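Long-range contact in penicillin-binding protein 2B (Streptococcus pneumoniae, PDB 2WAD), which probably forms the peptide cross-links between adjacent glycan strands of cell wall peptidoglycan during peripheral growth, and binds penicillin: residues 421-435 against 440-452. Numbering follows the deposited sequence.
Sequences IYSWYKLAYGSFPIT and LEYSSNAYVVQTA. Unlike the reference sequence in segment 421-435: Tyr422 (reference Asn), Lys426 (reference Thr), Leu427 (reference Gln). Unlike the reference sequence in segment 440-452: Ala446 (reference Thr), Val448 (reference Met).
The probable SxN motif of the active site, Ser443-Ser444-Asn445, as in related transpeptidases, packs here against the 421-435 loop. This fits the penicillin-binding fold, where the motif links two helices beside the acylated serine, here probably Ser386. A Schellman motif with Ser443 at positive phi ends the first helix, and Ser444 caps the next.

Three direct hydrogen bonds cross the contact, two of them to Asn445 and one to Tyr442 O. Ser423 OG, anti to its own carbonyl carbon (chi1 -69°), accepts from Asn445 N at 2.8 Å. Asn445 ND2 donates to Tyr422 O at 3.1 Å, with the acceptor close to the amide plane. This bond helps fix the amide rotation. Lys389 NZ bonds both Asn445 OD1 and Ser443 O, while Ser443 OG bonds Ser386 and Lys615. Tyr422 and Ser423 thus probably form a second shell that positions Asn445 beside Lys389.

Trp424 NE1 donates to Tyr442 O, 2.8 Å away and near the indole plane. Tyr425 CD1 lies over the rim of one indole face. The Tyr425 ring turns its edge to the same carbonyl, with CE1 3.5 Å from Tyr442 O. Its OH reaches past Ser444 CB to Asp410, which also bonds Ser444 OG. A water bridges Trp424 N and Ser443 O.

On the strand 432-434, Ile434 makes the main apolar contact. It extends with CG1 anti to the backbone N (chi1 -163°) and runs alongside Tyr442 in the opposite direction. Its CD1 lies 3.5 Å from Tyr442 CD2 and also touches Ser444 CB. The CG2 branch meets the Tyr447 ring. The far end of that ring is held by a bond from Tyr447 OH to Gln406 O, and its edge faces the strand, with CE1 3.7 Å from Ile434 O.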
# COMPACT_ATOMS: atom_id res chain seq x y z
N ILE A 421 -3.42 -39.89 -2.51
CA ILE A 421 -3.35 -38.72 -1.63
C ILE A 421 -3.57 -39.13 -0.18
O ILE A 421 -4.58 -39.79 0.13
CB ILE A 421 -4.42 -37.65 -2.02
CG1 ILE A 421 -4.12 -37.03 -3.39
CG2 ILE A 421 -4.50 -36.57 -0.98
CD1 ILE A 421 -5.40 -36.67 -4.15
N TYR A 422 -2.66 -38.69 0.69
CA TYR A 422 -2.71 -38.97 2.14
C TYR A 422 -2.71 -37.68 2.94
O TYR A 422 -2.44 -36.60 2.39
CB TYR A 422 -1.48 -39.78 2.58
CG TYR A 422 -1.36 -41.15 1.95
CD1 TYR A 422 -2.00 -42.25 2.49
CD2 TYR A 422 -0.63 -41.32 0.78
CE1 TYR A 422 -1.90 -43.49 1.91
CE2 TYR A 422 -0.53 -42.57 0.19
CZ TYR A 422 -1.17 -43.65 0.76
OH TYR A 422 -1.07 -44.91 0.17
N SER A 423 -2.97 -37.80 4.24
CA SER A 423 -2.85 -36.67 5.15
C SER A 423 -1.50 -36.80 5.86
O SER A 423 -0.76 -37.73 5.59
CB SER A 423 -4.00 -36.68 6.16
OG SER A 423 -5.22 -36.37 5.51
N TRP A 424 -1.19 -35.88 6.76
CA TRP A 424 0.09 -35.90 7.47
C TRP A 424 0.29 -37.20 8.26
O TRP A 424 1.40 -37.65 8.45
CB TRP A 424 0.23 -34.68 8.39
CG TRP A 424 -0.73 -34.62 9.55
CD1 TRP A 424 -1.96 -33.99 9.58
CD2 TRP A 424 -0.53 -35.15 10.87
NE1 TRP A 424 -2.52 -34.09 10.83
CE2 TRP A 424 -1.66 -34.81 11.64
CE3 TRP A 424 0.51 -35.87 11.47
CZ2 TRP A 424 -1.79 -35.18 12.98
CZ3 TRP A 424 0.37 -36.23 12.81
CH2 TRP A 424 -0.76 -35.88 13.55
N TYR A 425 -0.81 -37.82 8.69
CA TYR A 425 -0.76 -39.06 9.47
C TYR A 425 -0.78 -40.38 8.67
O TYR A 425 -0.77 -41.45 9.26
CB TYR A 425 -1.91 -39.04 10.48
CG TYR A 425 -3.24 -38.52 9.99
CD1 TYR A 425 -3.65 -37.21 10.27
CD2 TYR A 425 -4.12 -39.33 9.27
CE1 TYR A 425 -4.87 -36.72 9.85
CE2 TYR A 425 -5.35 -38.85 8.84
CZ TYR A 425 -5.73 -37.55 9.14
OH TYR A 425 -6.97 -37.08 8.73
N LYS A 426 -0.82 -40.28 7.34
CA LYS A 426 -0.71 -41.44 6.44
C LYS A 426 -1.62 -42.61 6.82
O LYS A 426 -2.84 -42.47 6.88
CB LYS A 426 0.74 -41.95 6.34
CG LYS A 426 1.80 -40.87 6.18
CD LYS A 426 1.62 -40.20 4.83
CE LYS A 426 2.69 -39.15 4.54
NZ LYS A 426 2.33 -38.42 3.29
N LEU A 427 -1.00 -43.75 7.10
CA LEU A 427 -1.67 -45.02 7.31
C LEU A 427 -1.82 -45.35 8.79
O LEU A 427 -2.47 -46.34 9.18
CB LEU A 427 -0.89 -46.12 6.55
CG LEU A 427 -0.82 -45.85 5.04
CD1 LEU A 427 0.24 -46.65 4.27
CD2 LEU A 427 -2.23 -46.07 4.46
N ALA A 428 -1.26 -44.48 9.63
CA ALA A 428 -1.12 -44.74 11.06
C ALA A 428 -2.40 -45.15 11.80
O ALA A 428 -2.35 -45.98 12.71
CB ALA A 428 -0.42 -43.56 11.77
N TYR A 429 -3.55 -44.58 11.44
CA TYR A 429 -4.80 -45.00 12.07
C TYR A 429 -5.75 -45.70 11.10
O TYR A 429 -6.96 -45.69 11.33
CB TYR A 429 -5.50 -43.81 12.72
CG TYR A 429 -4.62 -43.22 13.79
CD1 TYR A 429 -4.82 -43.55 15.12
CD2 TYR A 429 -3.54 -42.41 13.45
CE1 TYR A 429 -3.98 -43.04 16.11
CE2 TYR A 429 -2.70 -41.91 14.43
CZ TYR A 429 -2.93 -42.23 15.75
OH TYR A 429 -2.10 -41.76 16.74
N GLY A 430 -5.22 -46.25 10.02
CA GLY A 430 -6.07 -46.83 8.97
C GLY A 430 -7.11 -45.85 8.43
O GLY A 430 -6.88 -44.64 8.41
N SER A 431 -8.24 -46.40 8.00
CA SER A 431 -9.39 -45.62 7.54
C SER A 431 -10.42 -45.50 8.65
O SER A 431 -10.61 -46.42 9.45
CB SER A 431 -10.05 -46.30 6.34
OG SER A 431 -9.13 -46.32 5.27
N PHE A 432 -11.08 -44.35 8.72
CA PHE A 432 -11.98 -44.11 9.84
C PHE A 432 -12.95 -42.99 9.50
O PHE A 432 -12.68 -42.14 8.65
CB PHE A 432 -11.18 -43.79 11.11
CG PHE A 432 -10.25 -42.62 10.97
CD1 PHE A 432 -8.92 -42.81 10.61
CD2 PHE A 432 -10.72 -41.33 11.16
CE1 PHE A 432 -8.06 -41.73 10.45
CE2 PHE A 432 -9.86 -40.23 11.01
CZ PHE A 432 -8.53 -40.44 10.63
N PRO A 433 -14.10 -42.99 10.18
CA PRO A 433 -15.09 -41.94 10.00
C PRO A 433 -14.60 -40.62 10.61
O PRO A 433 -13.87 -40.64 11.60
CB PRO A 433 -16.33 -42.47 10.73
CG PRO A 433 -15.78 -43.43 11.75
CD PRO A 433 -14.47 -43.96 11.22
N ILE A 434 -15.00 -39.52 9.98
CA ILE A 434 -14.57 -38.17 10.35
C ILE A 434 -15.67 -37.15 9.98
O ILE A 434 -16.17 -37.14 8.86
CB ILE A 434 -13.18 -37.85 9.69
CG1 ILE A 434 -12.53 -36.66 10.37
CG2 ILE A 434 -13.28 -37.59 8.18
CD1 ILE A 434 -11.09 -36.42 9.91
N THR A 435 -16.06 -36.33 10.95
CA THR A 435 -16.99 -35.22 10.74
C THR A 435 -16.28 -33.97 10.22
O THR A 435 -15.06 -33.94 10.05
CB THR A 435 -17.69 -34.81 12.05
OG1 THR A 435 -16.73 -34.28 12.98
CG2 THR A 435 -18.49 -35.98 12.68
N LEU A 440 -11.36 -30.55 10.31
CA LEU A 440 -10.58 -29.34 10.59
C LEU A 440 -9.57 -29.60 11.72
O LEU A 440 -8.39 -29.23 11.61
CB LEU A 440 -11.51 -28.17 10.90
CG LEU A 440 -12.26 -27.58 9.69
CD1 LEU A 440 -13.35 -26.60 10.07
CD2 LEU A 440 -11.33 -26.90 8.70
N GLU A 441 -10.03 -30.28 12.77
CA GLU A 441 -9.18 -30.59 13.94
C GLU A 441 -7.91 -31.35 13.56
O GLU A 441 -6.82 -31.00 14.05
CB GLU A 441 -9.95 -31.33 15.03
CG GLU A 441 -9.10 -31.70 16.25
CD GLU A 441 -9.91 -32.42 17.35
OE1 GLU A 441 -11.13 -32.61 17.19
OE2 GLU A 441 -9.31 -32.79 18.39
N TYR A 442 -8.06 -32.33 12.66
CA TYR A 442 -6.97 -33.19 12.22
C TYR A 442 -6.26 -32.76 10.94
O TYR A 442 -5.20 -33.31 10.58
CB TYR A 442 -7.47 -34.62 11.99
CG TYR A 442 -8.31 -35.21 13.09
CD1 TYR A 442 -8.22 -34.76 14.41
CD2 TYR A 442 -9.19 -36.25 12.82
CE1 TYR A 442 -9.01 -35.32 15.41
CE2 TYR A 442 -9.97 -36.82 13.81
CZ TYR A 442 -9.89 -36.35 15.10
OH TYR A 442 -10.70 -36.93 16.07
N SER A 443 -6.83 -31.78 10.26
CA SER A 443 -6.32 -31.33 8.97
C SER A 443 -6.38 -32.45 7.94
O SER A 443 -5.40 -32.73 7.26
CB SER A 443 -4.90 -30.74 9.08
OG SER A 443 -4.63 -29.83 8.01
N SER A 444 -7.54 -33.08 7.85
CA SER A 444 -7.73 -34.19 6.92
C SER A 444 -7.74 -33.72 5.48
O SER A 444 -8.58 -32.90 5.09
CB SER A 444 -9.06 -34.88 7.23
OG SER A 444 -9.43 -35.71 6.15
N ASN A 445 -6.82 -34.25 4.67
CA ASN A 445 -6.95 -34.06 3.22
C ASN A 445 -8.09 -34.89 2.60
O ASN A 445 -8.68 -34.46 1.60
CB ASN A 445 -5.64 -34.38 2.49
CG ASN A 445 -4.59 -33.29 2.62
OD1 ASN A 445 -4.87 -32.11 2.90
ND2 ASN A 445 -3.34 -33.67 2.37
N ALA A 446 -8.41 -36.06 3.16
CA ALA A 446 -9.45 -36.92 2.59
C ALA A 446 -10.79 -36.20 2.54
O ALA A 446 -11.57 -36.37 1.59
CB ALA A 446 -9.61 -38.22 3.36
N TYR A 447 -11.08 -35.44 3.59
CA TYR A 447 -12.39 -34.78 3.68
C TYR A 447 -12.58 -33.72 2.58
O TYR A 447 -13.66 -33.64 1.96
CB TYR A 447 -12.58 -34.15 5.07
CG TYR A 447 -14.02 -33.80 5.41
CD1 TYR A 447 -14.85 -34.72 6.03
CD2 TYR A 447 -14.57 -32.56 5.08
CE1 TYR A 447 -16.17 -34.43 6.33
CE2 TYR A 447 -15.90 -32.25 5.36
CZ TYR A 447 -16.68 -33.20 5.99
OH TYR A 447 -17.99 -32.93 6.29
N VAL A 448 -11.53 -32.93 2.32
CA VAL A 448 -11.63 -31.81 1.40
C VAL A 448 -11.46 -32.23 -0.06
O VAL A 448 -11.97 -31.56 -0.95
CB VAL A 448 -10.64 -30.65 1.71
CG1 VAL A 448 -11.06 -29.88 2.96
CG2 VAL A 448 -9.20 -31.15 1.79
N VAL A 449 -10.71 -33.29 -0.30
CA VAL A 449 -10.57 -33.86 -1.63
C VAL A 449 -11.88 -34.54 -2.08
O VAL A 449 -12.32 -34.37 -3.22
CB VAL A 449 -9.37 -34.83 -1.71
CG1 VAL A 449 -9.40 -35.59 -3.01
CG2 VAL A 449 -8.06 -34.05 -1.63
N GLN A 450 -12.52 -35.29 -1.19
CA GLN A 450 -13.85 -35.82 -1.45
C GLN A 450 -14.89 -34.72 -1.64
O GLN A 450 -15.68 -34.77 -2.55
CB GLN A 450 -14.28 -36.80 -0.34
CG GLN A 450 -13.59 -38.15 -0.43
CD GLN A 450 -13.94 -39.08 0.73
OE1 GLN A 450 -14.68 -40.05 0.54
NE2 GLN A 450 -13.38 -38.82 1.91
N THR A 451 -14.85 -33.68 -0.81
CA THR A 451 -15.69 -32.50 -1.04
C THR A 451 -15.50 -31.87 -2.41
O THR A 451 -16.50 -31.63 -3.09
CB THR A 451 -15.49 -31.41 0.03
OG1 THR A 451 -15.83 -31.93 1.32
CG2 THR A 451 -16.38 -30.21 -0.26
N ALA A 452 -14.26 -31.60 -2.81
CA ALA A 452 -14.00 -31.04 -4.16
C ALA A 452 -14.50 -31.95 -5.30
O ALA A 452 -15.13 -31.48 -6.24
CB ALA A 452 -12.50 -30.74 -4.37
O HOH W 1 -2.63 -33.31 5.87